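Local coordinates for protein-S-isoprenylcysteine O-methyltransferase (Tribolium castaneum, PDB 5V7P) that catalyses the S-adenosyl-L-methionine-dependent methylation of the C-terminal carboxyl group of isoprenylated cysteine, within the endoplasmic reticulum membrane, at residues Tyr30-Thr33 / Val37-Leu40; Ile144-Tyr147 / Leu152-Ile155; Gly202-Ala205 / His209-Tyr212. All blocks are in the same frame, centred on the assembly; numbering follows the deposited sequence.

Overall arrangement
The three contacts follow one another along the chain, none overlapping the next, and each closes a short connection between neighbouring helical stretches. Contact 1 (30-33 with 37-40) and contact 2 (144-147 with 152-155) both involve turns assigned to the lumenal side; their centres lie 24 Å apart and their nearest atoms about 16 Å. Contact 3 (202-205 with 209-212) belongs to the cofactor site, where it holds the amino-acid end of S-adenosyl-L-homocysteine. Its centre is 45 Å from that of contact 1, across the centre of the chain, and 36 Å from that of contact 2. Contact 1 meets a bound lipid, whereas contact 2 combines a buried salt bridge with hydrocarbon neighbours.

Contact 1: Tyr30-Thr33 / Val37-Leu40. With MPG ([(Z)-octadec-9-enyl] (2R)-2,3-bis(oxidanyl)propanoate), chain Y.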
ATOM      1  N   TYR A  30      -8.141 -37.583   8.384  1.00 53.97           N
ATOM      2  CA  TYR A  30      -7.486 -38.797   7.912  1.00 50.21           C
ATOM      3  C   TYR A  30      -6.007 -38.855   8.287  1.00 45.18           C
ATOM      4  O   TYR A  30      -5.260 -39.661   7.718  1.00 49.90           O
ATOM      5  CB  TYR A  30      -7.650 -38.929   6.396  1.00 50.63           C
ATOM      6  CG  TYR A  30      -8.999 -39.464   5.979  1.00 59.11           C
ATOM      7  CD1 TYR A  30      -9.298 -40.815   6.104  1.00 70.39           C
ATOM      8  CD2 TYR A  30      -9.971 -38.623   5.459  1.00 62.19           C
ATOM      9  CE1 TYR A  30     -10.530 -41.312   5.725  1.00 61.69           C
ATOM     10  CE2 TYR A  30     -11.206 -39.111   5.077  1.00 69.80           C
ATOM     11  CZ  TYR A  30     -11.480 -40.456   5.212  1.00 71.97           C
ATOM     12  OH  TYR A  30     -12.709 -40.945   4.831  1.00 78.99           O
ATOM     13  N   GLY A  31      -5.571 -38.020   9.226  1.00 47.11           N
ATOM     14  CA  GLY A  31      -4.219 -38.089   9.745  1.00 42.64           C
ATOM     15  C   GLY A  31      -3.147 -37.762   8.728  1.00 44.91           C
ATOM     16  O   GLY A  31      -1.963 -38.019   8.969  1.00 40.41           O
ATOM     17  N   ILE A  32      -3.540 -37.190   7.589  1.00 38.07           N
ATOM     18  CA  ILE A  32      -2.571 -36.775   6.581  1.00 42.96           C
ATOM     19  C   ILE A  32      -1.758 -35.628   7.166  1.00 47.71           C
ATOM     20  O   ILE A  32      -2.192 -34.470   7.142  1.00 42.36           O
ATOM     21  CB  ILE A  32      -3.246 -36.365   5.257  1.00 45.35           C
ATOM     22  CG1 ILE A  32      -4.142 -37.496   4.742  1.00 41.06           C
ATOM     23  CG2 ILE A  32      -2.181 -36.012   4.211  1.00 42.21           C
ATOM     24  CD1 ILE A  32      -4.940 -37.146   3.501  1.00 45.73           C
ATOM     25  N   THR A  33      -0.571 -35.943   7.691  1.00 49.84           N
ATOM     26  CA  THR A  33       0.206 -34.995   8.476  1.00 48.87           C
ATOM     27  C   THR A  33       1.481 -34.518   7.798  1.00 46.34           C
ATOM     28  O   THR A  33       1.958 -33.429   8.128  1.00 47.18           O
ATOM     29  CB  THR A  33       0.584 -35.611   9.835  1.00 61.01           C
ATOM     30  OG1 THR A  33       1.168 -34.608  10.674  1.00 69.08           O
ATOM     31  CG2 THR A  33       1.571 -36.773   9.671  1.00 48.80           C
ATOM     32  N   VAL A  37       3.223 -33.771   1.814  1.00 36.30           N
ATOM     33  CA  VAL A  37       1.992 -34.324   1.260  1.00 45.71           C
ATOM     34  C   VAL A  37       0.898 -33.266   1.255  1.00 38.26           C
ATOM     35  O   VAL A  37       0.197 -33.079   0.255  1.00 42.49           O
ATOM     36  CB  VAL A  37       1.566 -35.576   2.046  1.00 43.05           C
ATOM     37  CG1 VAL A  37       0.226 -36.105   1.534  1.00 32.51           C
ATOM     38  CG2 VAL A  37       2.639 -36.650   1.946  1.00 42.77           C
ATOM     39  N   ASN A  38       0.732 -32.564   2.377  1.00 38.67           N
ATOM     40  CA  ASN A  38      -0.222 -31.462   2.421  1.00 45.19           C
ATOM     41  C   ASN A  38       0.133 -30.396   1.394  1.00 37.77           C
ATOM     42  O   ASN A  38      -0.754 -29.824   0.749  1.00 37.34           O
ATOM     43  CB  ASN A  38      -0.265 -30.862   3.826  1.00 37.71           C
ATOM     44  CG  ASN A  38      -1.052 -31.717   4.800  1.00 41.54           C
ATOM     45  OD1 ASN A  38      -2.246 -31.502   5.005  1.00 43.56           O
ATOM     46  ND2 ASN A  38      -0.383 -32.693   5.405  1.00 45.59           N
ATOM     47  N   THR A  39       1.427 -30.119   1.224  1.00 37.06           N
ATOM     48  CA  THR A  39       1.855 -29.143   0.227  1.00 42.37           C
ATOM     49  C   THR A  39       1.400 -29.555  -1.167  1.00 42.74           C
ATOM     50  O   THR A  39       0.825 -28.750  -1.908  1.00 37.95           O
ATOM     51  CB  THR A  39       3.378 -28.986   0.271  1.00 34.27           C
ATOM     52  OG1 THR A  39       3.776 -28.542   1.575  1.00 47.48           O
ATOM     53  CG2 THR A  39       3.860 -27.973  -0.768  1.00 31.95           C
ATOM     54  N   LEU A  40       1.643 -30.812  -1.539  1.00 35.88           N
ATOM     55  CA  LEU A  40       1.330 -31.251  -2.894  1.00 40.77           C
ATOM     56  C   LEU A  40      -0.171 -31.402  -3.109  1.00 30.25           C
ATOM     57  O   LEU A  40      -0.654 -31.205  -4.229  1.00 31.07           O
ATOM     58  CB  LEU A  40       2.059 -32.561  -3.195  1.00 42.68           C
ATOM     59  CG  LEU A  40       3.589 -32.466  -3.176  1.00 44.72           C
ATOM     60  CD1 LEU A  40       4.213 -33.845  -3.321  1.00 40.29           C
ATOM     61  CD2 LEU A  40       4.103 -31.532  -4.268  1.00 53.79           C
TER
HETATM   62  C2  MPG Y 323       0.800 -30.179   9.210  1.00 63.14           C
HETATM   63  C3  MPG Y 323       0.205 -29.800   7.855  1.00 50.67           C
HETATM   64  C4  MPG Y 323       1.092 -28.743   7.203  1.00 53.92           C
HETATM   65  C5  MPG Y 323       0.234 -27.712   6.472  1.00 43.99           C
HETATM   66  C6  MPG Y 323       1.157 -26.720   5.767  1.00 47.66           C
HETATM   67  C7  MPG Y 323       0.826 -26.618   4.275  1.00 48.39           C
HETATM   68  C8  MPG Y 323       2.084 -26.310   3.464  1.00 60.44           C
HETATM   69  C9  MPG Y 323       2.108 -24.839   3.048  1.00 62.90           C
HETATM   70  C10 MPG Y 323       3.228 -24.263   2.655  1.00 65.94           C
HETATM   71  C11 MPG Y 323       4.543 -25.046   2.604  1.00 71.20           C
HETATM   72  C12 MPG Y 323       5.578 -24.261   1.802  1.00 67.84           C
HETATM   73  C13 MPG Y 323       6.638 -25.221   1.265  1.00 48.40           C
HETATM   74  O1  MPG Y 323       0.567 -31.653  11.074  1.00 69.60           O
HETATM   75  C1  MPG Y 323      -0.008 -31.310   9.840  1.00 58.41           C
HETATM   76  CXD MPG Y 323       0.084 -33.209  13.033  1.00 81.43           C
HETATM   77  O2  MPG Y 323      -0.671 -33.087  14.206  1.00 83.02           O
HETATM   78  C21 MPG Y 323       1.568 -33.076  13.373  1.00 81.30           C
HETATM   79  O3  MPG Y 323       2.023 -34.278  13.935  1.00 76.93           O
HETATM   80  O4  MPG Y 323      -1.418 -31.653  12.123  1.00 76.08           O
HETATM   81  CX3 MPG Y 323      -0.329 -32.113  12.050  1.00 74.91           C
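Ile32 meets Val37 and Asn38 where the chain, leaving one membrane helix, turns into the next. Just before it, Gly31 takes a positive phi of 65°, a conformation that glycine adopts easily. The branched Ile32 side chain then reaches Val37: methyl CG2 lies 3.6 Å from Val37 CG1, the two side chains crossing at about a right angle. Val37 CG1 stands trans to its own backbone N (chi1 176°), which brings this branch to the isoleucine. Short branched side chains suit this place because their methyls already meet from neighbouring backbone positions.

The carbonyl of Ile32 serves the polar side of the same turn. Asn38 ND2 donates to Ile32 O at 3.1 Å, with a nearly straight N-H...O angle of 167°. The oxygen lies in the plane of the asparagine amide, but the donor stands well above the plane of the carbonyl. Asn38 is buried, and its amide is used at both ends: ND2 also bonds Asn34 O, while OD1 accepts from Asn27 ND2 and pairs with Tyr80 OH.

Thr33 turns outward to the lipid-like MPG, and its OG1 donates to the ester oxygen O1 at 3.0 Å. The alkyl chain of that ligand continues past Asn38, with MPG C3 3.8 Å from Asn38 CG, and past Thr39, whose OG1 is 3.4 Å from MPG C8. That hydroxyl is itself hydrogen-bonded to Leu35 O, which allows a polar residue to sit beside hydrocarbon.

The loop thus links helix 4-29 to helix 35-56, probably at the lumenal side. Through Asn27 on helix 4-29 and Tyr80 on helix 59-84, Asn38 of helix 35-56 ties the ends of three neighbouring helices together.

Contact 2: Ile144-Tyr147 / Leu152-Ile155; sequences IETY and LKEI
The carboxylate of Glu145 is met at OE1, nearly along the C-O axis, by Lys153 NZ at 2.8 Å, while Leu152 CD2 sits above the flat group, 3.7 Å from the same oxygen. This buried salt bridge closes a helix-to-turn junction at the end of a transmembrane helix: on what is probably the lumenal side the chain turns aside, and the short, weakly bonded helical turn 150-153 brings Leu152 and Lys153 up to the last turns of helix 129-148.

Glu145 extends beyond CG toward its partner, and Lys153 crosses it at about a right angle. The lysine bends about CB-CG (chi2 -56°) and runs straight from there, so its CE passes 3.8 Å from Glu145 CB. A long, flexible chain suits this place because its methylenes pack while its ammonium reaches several acceptors. Besides Glu145, NZ bonds the backbone oxygens of Leu226 and Ile227 and Asn228 OD1, tying in the loop after helix 210-225. Replacing it with a methionine would probably leave OE1 and those carbonyls without their shared donor, burying the glutamate without its counter-charge. Glu145 OE2 also lies close to Glu141 OE2, where the nearby ammonium would probably ease the crowding of two acids, unless one of them holds a proton.

Nearer the lysine's backbone, Thr146 meets its CB and CG. The threonine hydroxyl is hydrogen-bonded to Asn88 OD1, and Thr146 OG1 also lies 3.2 Å from Lys153 CG.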
ATOM      1  N   ILE A 144      14.204 -19.012  11.620  1.00 22.61           N
ATOM      2  CA  ILE A 144      15.516 -19.153  12.245  1.00 29.77           C
ATOM      3  C   ILE A 144      15.381 -19.083  13.760  1.00 30.11           C
ATOM      4  O   ILE A 144      15.966 -19.891  14.491  1.00 28.61           O
ATOM      5  CB  ILE A 144      16.490 -18.085  11.709  1.00 29.41           C
ATOM      6  CG1 ILE A 144      16.840 -18.385  10.248  1.00 24.55           C
ATOM      7  CG2 ILE A 144      17.763 -18.026  12.564  1.00 30.83           C
ATOM      8  CD1 ILE A 144      17.773 -17.371   9.594  1.00 26.81           C
ATOM      9  N   GLU A 145      14.600 -18.120  14.255  1.00 28.89           N
ATOM     10  CA  GLU A 145      14.410 -17.987  15.695  1.00 26.22           C
ATOM     11  C   GLU A 145      13.602 -19.148  16.259  1.00 29.38           C
ATOM     12  O   GLU A 145      13.845 -19.588  17.389  1.00 29.59           O
ATOM     13  CB  GLU A 145      13.726 -16.660  16.018  1.00 22.33           C
ATOM     14  CG  GLU A 145      14.638 -15.451  15.902  1.00 26.68           C
ATOM     15  CD  GLU A 145      13.900 -14.147  16.113  1.00 24.88           C
ATOM     16  OE1 GLU A 145      12.652 -14.167  16.142  1.00 28.77           O
ATOM     17  OE2 GLU A 145      14.566 -13.100  16.248  1.00 32.04           O
ATOM     18  N   THR A 146      12.627 -19.650  15.497  1.00 27.43           N
ATOM     19  CA  THR A 146      11.832 -20.771  15.978  1.00 26.04           C
ATOM     20  C   THR A 146      12.632 -22.067  15.986  1.00 30.26           C
ATOM     21  O   THR A 146      12.307 -22.980  16.752  1.00 21.94           O
ATOM     22  CB  THR A 146      10.561 -20.927  15.133  1.00 29.90           C
ATOM     23  OG1 THR A 146       9.490 -21.379  15.968  1.00 23.76           O
ATOM     24  CG2 THR A 146      10.752 -21.919  13.980  1.00 30.33           C
ATOM     25  N   TYR A 147      13.675 -22.160  15.160  1.00 25.04           N
ATOM     26  CA  TYR A 147      14.538 -23.334  15.172  1.00 32.77           C
ATOM     27  C   TYR A 147      15.467 -23.320  16.381  1.00 32.75           C
ATOM     28  O   TYR A 147      15.601 -24.330  17.080  1.00 28.29           O
ATOM     29  CB  TYR A 147      15.340 -23.400  13.871  1.00 29.79           C
ATOM     30  CG  TYR A 147      16.306 -24.561  13.793  1.00 36.69           C
ATOM     31  CD1 TYR A 147      15.854 -25.852  13.552  1.00 26.90           C
ATOM     32  CD2 TYR A 147      17.671 -24.364  13.950  1.00 40.62           C
ATOM     33  CE1 TYR A 147      16.735 -26.914  13.476  1.00 38.61           C
ATOM     34  CE2 TYR A 147      18.560 -25.419  13.876  1.00 32.93           C
ATOM     35  CZ  TYR A 147      18.087 -26.691  13.638  1.00 36.89           C
ATOM     36  OH  TYR A 147      18.970 -27.745  13.565  1.00 61.44           O
ATOM     37  N   LEU A 152      10.547 -19.107  22.320  1.00 22.22           N
ATOM     38  CA  LEU A 152      10.201 -17.724  22.012  1.00 30.22           C
ATOM     39  C   LEU A 152       8.853 -17.637  21.307  1.00 23.87           C
ATOM     40  O   LEU A 152       8.028 -16.777  21.634  1.00 27.85           O
ATOM     41  CB  LEU A 152      11.298 -17.094  21.153  1.00 31.09           C
ATOM     42  CG  LEU A 152      11.077 -15.651  20.685  1.00 31.64           C
ATOM     43  CD1 LEU A 152      11.094 -14.690  21.858  1.00 28.70           C
ATOM     44  CD2 LEU A 152      12.126 -15.264  19.659  1.00 25.32           C
ATOM     45  N   LYS A 153       8.611 -18.518  20.338  1.00 26.08           N
ATOM     46  CA  LYS A 153       7.363 -18.505  19.585  1.00 27.00           C
ATOM     47  C   LYS A 153       6.239 -19.247  20.294  1.00 25.61           C
ATOM     48  O   LYS A 153       5.110 -19.255  19.789  1.00 24.62           O
ATOM     49  CB  LYS A 153       7.582 -19.113  18.197  1.00 19.97           C
ATOM     50  CG  LYS A 153       8.807 -18.577  17.466  1.00 19.28           C
ATOM     51  CD  LYS A 153       8.778 -17.058  17.325  1.00 20.58           C
ATOM     52  CE  LYS A 153       9.955 -16.565  16.500  1.00 25.59           C
ATOM     53  NZ  LYS A 153       9.984 -15.085  16.381  1.00 25.32           N
ATOM     54  N   GLU A 154       6.514 -19.865  21.440  1.00 33.50           N
ATOM     55  CA  GLU A 154       5.496 -20.535  22.235  1.00 26.37           C
ATOM     56  C   GLU A 154       4.875 -19.618  23.281  1.00 23.23           C
ATOM     57  O   GLU A 154       4.102 -20.089  24.121  1.00 32.92           O
ATOM     58  CB  GLU A 154       6.091 -21.771  22.913  1.00 33.55           C
ATOM     59  CG  GLU A 154       6.349 -22.932  21.962  1.00 28.94           C
ATOM     60  CD  GLU A 154       7.187 -24.028  22.588  1.00 41.52           C
ATOM     61  OE1 GLU A 154       8.332 -24.234  22.135  1.00 40.50           O
ATOM     62  OE2 GLU A 154       6.707 -24.679  23.540  1.00 58.29           O
ATOM     63  N   ILE A 155       5.194 -18.328  23.247  1.00 29.28           N
ATOM     64  CA  ILE A 155       4.603 -17.355  24.183  1.00 29.18           C
ATOM     65  C   ILE A 155       3.355 -16.820  23.491  1.00 33.70           C
ATOM     66  O   ILE A 155       3.322 -15.718  22.936  1.00 28.86           O
ATOM     67  CB  ILE A 155       5.591 -16.248  24.567  1.00 27.27           C
ATOM     68  CG1 ILE A 155       6.913 -16.856  25.054  1.00 28.81           C
ATOM     69  CG2 ILE A 155       4.982 -15.359  25.643  1.00 28.71           C
ATOM     70  CD1 ILE A 155       8.028 -15.847  25.234  1.00 40.25           C
TER

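Contact 3: Gly202-Ala205 / His209-Tyr212. With SAH (S-adenosyl-L-homocysteine), chain C.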
ATOM      1  N   GLY A 202     -16.821  11.265  12.374  1.00 29.01           N
ATOM      2  CA  GLY A 202     -16.441   9.885  12.619  1.00 32.09           C
ATOM      3  C   GLY A 202     -15.008   9.799  13.111  1.00 27.84           C
ATOM      4  O   GLY A 202     -14.522  10.664  13.847  1.00 23.91           O
ATOM      5  N   VAL A 203     -14.314   8.737  12.696  1.00 24.47           N
ATOM      6  CA  VAL A 203     -12.922   8.564  13.091  1.00 21.76           C
ATOM      7  C   VAL A 203     -12.059   9.729  12.625  1.00 22.99           C
ATOM      8  O   VAL A 203     -10.971   9.948  13.166  1.00 23.39           O
ATOM      9  CB  VAL A 203     -12.376   7.219  12.565  1.00 21.50           C
ATOM     10  CG1 VAL A 203     -13.086   6.059  13.252  1.00 31.53           C
ATOM     11  CG2 VAL A 203     -12.522   7.119  11.051  1.00 21.97           C
ATOM     12  N   TYR A 204     -12.520  10.496  11.633  1.00 24.87           N
ATOM     13  CA  TYR A 204     -11.792  11.695  11.236  1.00 22.04           C
ATOM     14  C   TYR A 204     -11.927  12.820  12.253  1.00 22.71           C
ATOM     15  O   TYR A 204     -11.214  13.821  12.140  1.00 22.67           O
ATOM     16  CB  TYR A 204     -12.255  12.161   9.855  1.00 17.58           C
ATOM     17  CG  TYR A 204     -11.692  11.301   8.751  1.00 16.07           C
ATOM     18  CD1 TYR A 204     -12.365  10.168   8.312  1.00 17.63           C
ATOM     19  CD2 TYR A 204     -10.469  11.603   8.169  1.00 14.86           C
ATOM     20  CE1 TYR A 204     -11.842   9.369   7.313  1.00 23.37           C
ATOM     21  CE2 TYR A 204      -9.941  10.815   7.171  1.00 17.80           C
ATOM     22  CZ  TYR A 204     -10.628   9.698   6.748  1.00 18.68           C
ATOM     23  OH  TYR A 204     -10.099   8.909   5.754  1.00 22.11           O
ATOM     24  N   ALA A 205     -12.812  12.678  13.241  1.00 23.06           N
ATOM     25  CA  ALA A 205     -12.809  13.583  14.381  1.00 35.31           C
ATOM     26  C   ALA A 205     -11.764  13.194  15.419  1.00 25.59           C
ATOM     27  O   ALA A 205     -11.341  14.050  16.203  1.00 29.92           O
ATOM     28  CB  ALA A 205     -14.192  13.621  15.033  1.00 29.15           C
ATOM     29  N   HIS A 209      -5.667  11.317  10.010  1.00 22.81           N
ATOM     30  CA  HIS A 209      -5.299  10.252   9.078  1.00 26.26           C
ATOM     31  C   HIS A 209      -5.585   8.896   9.713  1.00 21.11           C
ATOM     32  O   HIS A 209      -4.677   8.087   9.927  1.00 16.18           O
ATOM     33  CB  HIS A 209      -3.831  10.381   8.679  1.00 19.92           C
ATOM     34  CG  HIS A 209      -3.454  11.760   8.233  1.00 20.48           C
ATOM     35  ND1 HIS A 209      -3.776  12.254   6.987  1.00 18.31           N
ATOM     36  CD2 HIS A 209      -2.796  12.755   8.873  1.00 22.36           C
ATOM     37  CE1 HIS A 209      -3.327  13.491   6.877  1.00 24.41           C
ATOM     38  NE2 HIS A 209      -2.729  13.819   8.007  1.00 21.19           N
ATOM     39  N   PRO A 210      -6.855   8.608  10.013  1.00 19.58           N
ATOM     40  CA  PRO A 210      -7.173   7.358  10.723  1.00 20.18           C
ATOM     41  C   PRO A 210      -6.819   6.102   9.943  1.00 23.65           C
ATOM     42  O   PRO A 210      -6.530   5.069  10.559  1.00 16.67           O
ATOM     43  CB  PRO A 210      -8.686   7.468  10.963  1.00 20.44           C
ATOM     44  CG  PRO A 210      -9.173   8.403   9.902  1.00 16.67           C
ATOM     45  CD  PRO A 210      -8.063   9.383   9.682  1.00 17.79           C
ATOM     46  N   SER A 211      -6.838   6.148   8.608  1.00 18.21           N
ATOM     47  CA  SER A 211      -6.469   4.962   7.841  1.00 21.95           C
ATOM     48  C   SER A 211      -4.976   4.680   7.960  1.00 16.35           C
ATOM     49  O   SER A 211      -4.562   3.518   8.000  1.00 13.37           O
ATOM     50  CB  SER A 211      -6.881   5.126   6.376  1.00 21.91           C
ATOM     51  OG  SER A 211      -5.853   5.721   5.602  1.00 24.06           O
ATOM     52  N   TYR A 212      -4.151   5.728   8.036  1.00 14.83           N
ATOM     53  CA  TYR A 212      -2.723   5.517   8.255  1.00 16.40           C
ATOM     54  C   TYR A 212      -2.437   5.096   9.690  1.00 20.74           C
ATOM     55  O   TYR A 212      -1.501   4.325   9.934  1.00 26.89           O
ATOM     56  CB  TYR A 212      -1.940   6.784   7.905  1.00 16.11           C
ATOM     57  CG  TYR A 212      -2.098   7.243   6.468  1.00 17.78           C
ATOM     58  CD1 TYR A 212      -2.565   6.380   5.483  1.00 18.90           C
ATOM     59  CD2 TYR A 212      -1.780   8.543   6.099  1.00 12.14           C
ATOM     60  CE1 TYR A 212      -2.710   6.802   4.174  1.00 15.34           C
ATOM     61  CE2 TYR A 212      -1.918   8.968   4.795  1.00 14.29           C
ATOM     62  CZ  TYR A 212      -2.383   8.094   3.836  1.00 15.52           C
ATOM     63  OH  TYR A 212      -2.528   8.515   2.535  1.00 22.99           O
TER
HETATM   64  N   SAH C 301      -4.943  10.317   5.062  1.00 23.78           N
HETATM   65  CA  SAH C 301      -6.316   9.849   5.203  1.00 22.99           C
HETATM   66  CB  SAH C 301      -6.863   9.392   3.855  1.00 24.15           C
HETATM   67  CG  SAH C 301      -5.965   8.415   3.103  1.00 24.19           C
HETATM   68  SD  SAH C 301      -6.570   8.132   1.418  1.00 21.82           S
HETATM   69  C   SAH C 301      -6.404   8.713   6.218  1.00 28.54           C
HETATM   70  O   SAH C 301      -5.393   8.122   6.601  1.00 18.10           O
HETATM   71  OXT SAH C 301      -7.487   8.354   6.682  1.00 15.91           O
HETATM   72  C5' SAH C 301      -5.641   9.510   0.687  1.00 20.06           C
HETATM   73  C4' SAH C 301      -6.528  10.567   0.041  1.00 23.38           C
HETATM   74  O4' SAH C 301      -7.482  11.036   0.971  1.00 27.18           O
HETATM   75  C3' SAH C 301      -5.697  11.762  -0.403  1.00 33.18           C
HETATM   76  O3' SAH C 301      -5.836  11.977  -1.789  1.00 27.33           O
HETATM   77  C2' SAH C 301      -6.220  12.944   0.387  1.00 28.37           C
HETATM   78  O2' SAH C 301      -6.396  14.073  -0.440  1.00 23.51           O
HETATM   79  C1' SAH C 301      -7.539  12.450   0.975  1.00 27.19           C
HETATM   80  N9  SAH C 301      -7.794  12.935   2.347  1.00 22.96           N
HETATM   81  C8  SAH C 301      -6.936  12.919   3.416  1.00 25.75           C
HETATM   82  N7  SAH C 301      -7.567  13.441   4.491  1.00 22.18           N
HETATM   83  C5  SAH C 301      -8.818  13.788   4.125  1.00 21.39           C
HETATM   84  C6  SAH C 301      -9.871  14.360   4.823  1.00 20.50           C
HETATM   85  N6  SAH C 301      -9.744  14.672   6.109  1.00 20.73           N
HETATM   86  N1  SAH C 301     -11.055  14.603   4.165  1.00 18.50           N
HETATM   87  C2  SAH C 301     -11.192  14.283   2.831  1.00 21.16           C
HETATM   88  N3  SAH C 301     -10.141  13.716   2.146  1.00 15.84           N
HETATM   89  C4  SAH C 301      -8.975  13.473   2.783  1.00 20.18           C
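Pro210 packs against one face of the Tyr204 ring, and the tyrosine then carries on to the cofactor product. From CB the side chain leaves beside the backbone N (chi1 -76°), directing its ring over Pro210. The first ring atom, CG, is already near the proline ring, and Pro210 CG sits 3.6 Å from the centroid of the Tyr204 ring, 7° off the normal, a textbook CH-pi contact. Further out, Tyr204 CE2 lies 3.4 Å from Pro210 CD, while SAH N6, of the adenine, lies 3.8 Å from Tyr204 CD2, on the side of the ring away from the proline. At the tip, Tyr204 OH gives a weak hydrogen bond to SAH OXT at 2.8 Å. A flat aromatic with a polar end suits this place, its face laid on the proline and its hydroxyl reaching the product's carboxylate. Val203 CG2 adds an apolar contact to Pro210 CG at 3.8 Å.

The other segment begins a helix, with His209 as its N-cap, and its first turn grips the amino-acid end of the product. Ser211 N donates to OXT with an angle of 162°. Ser211 OG reaches SAH O at 2.6 Å, and Tyr212 N joins it at the same oxygen. Binding at a helix start is likely to favour the negative carboxylate. SAH N donates to His209 ND1 at 3.0 Å, at the edge of the imidazole and in its plane, and lies over a face of the Tyr212 ring. Tyr204 and the residues from His209 to Tyr212 all belong to the S-adenosyl-L-methionine site.

The site lies between two long helices. Pro210 rests on Leu172 and Ala176 of helix 156-180, whereas helix 231-258 meets His209 through Ile247 and Glu251, and bonds Tyr212 OH through Arg246 and Glu250.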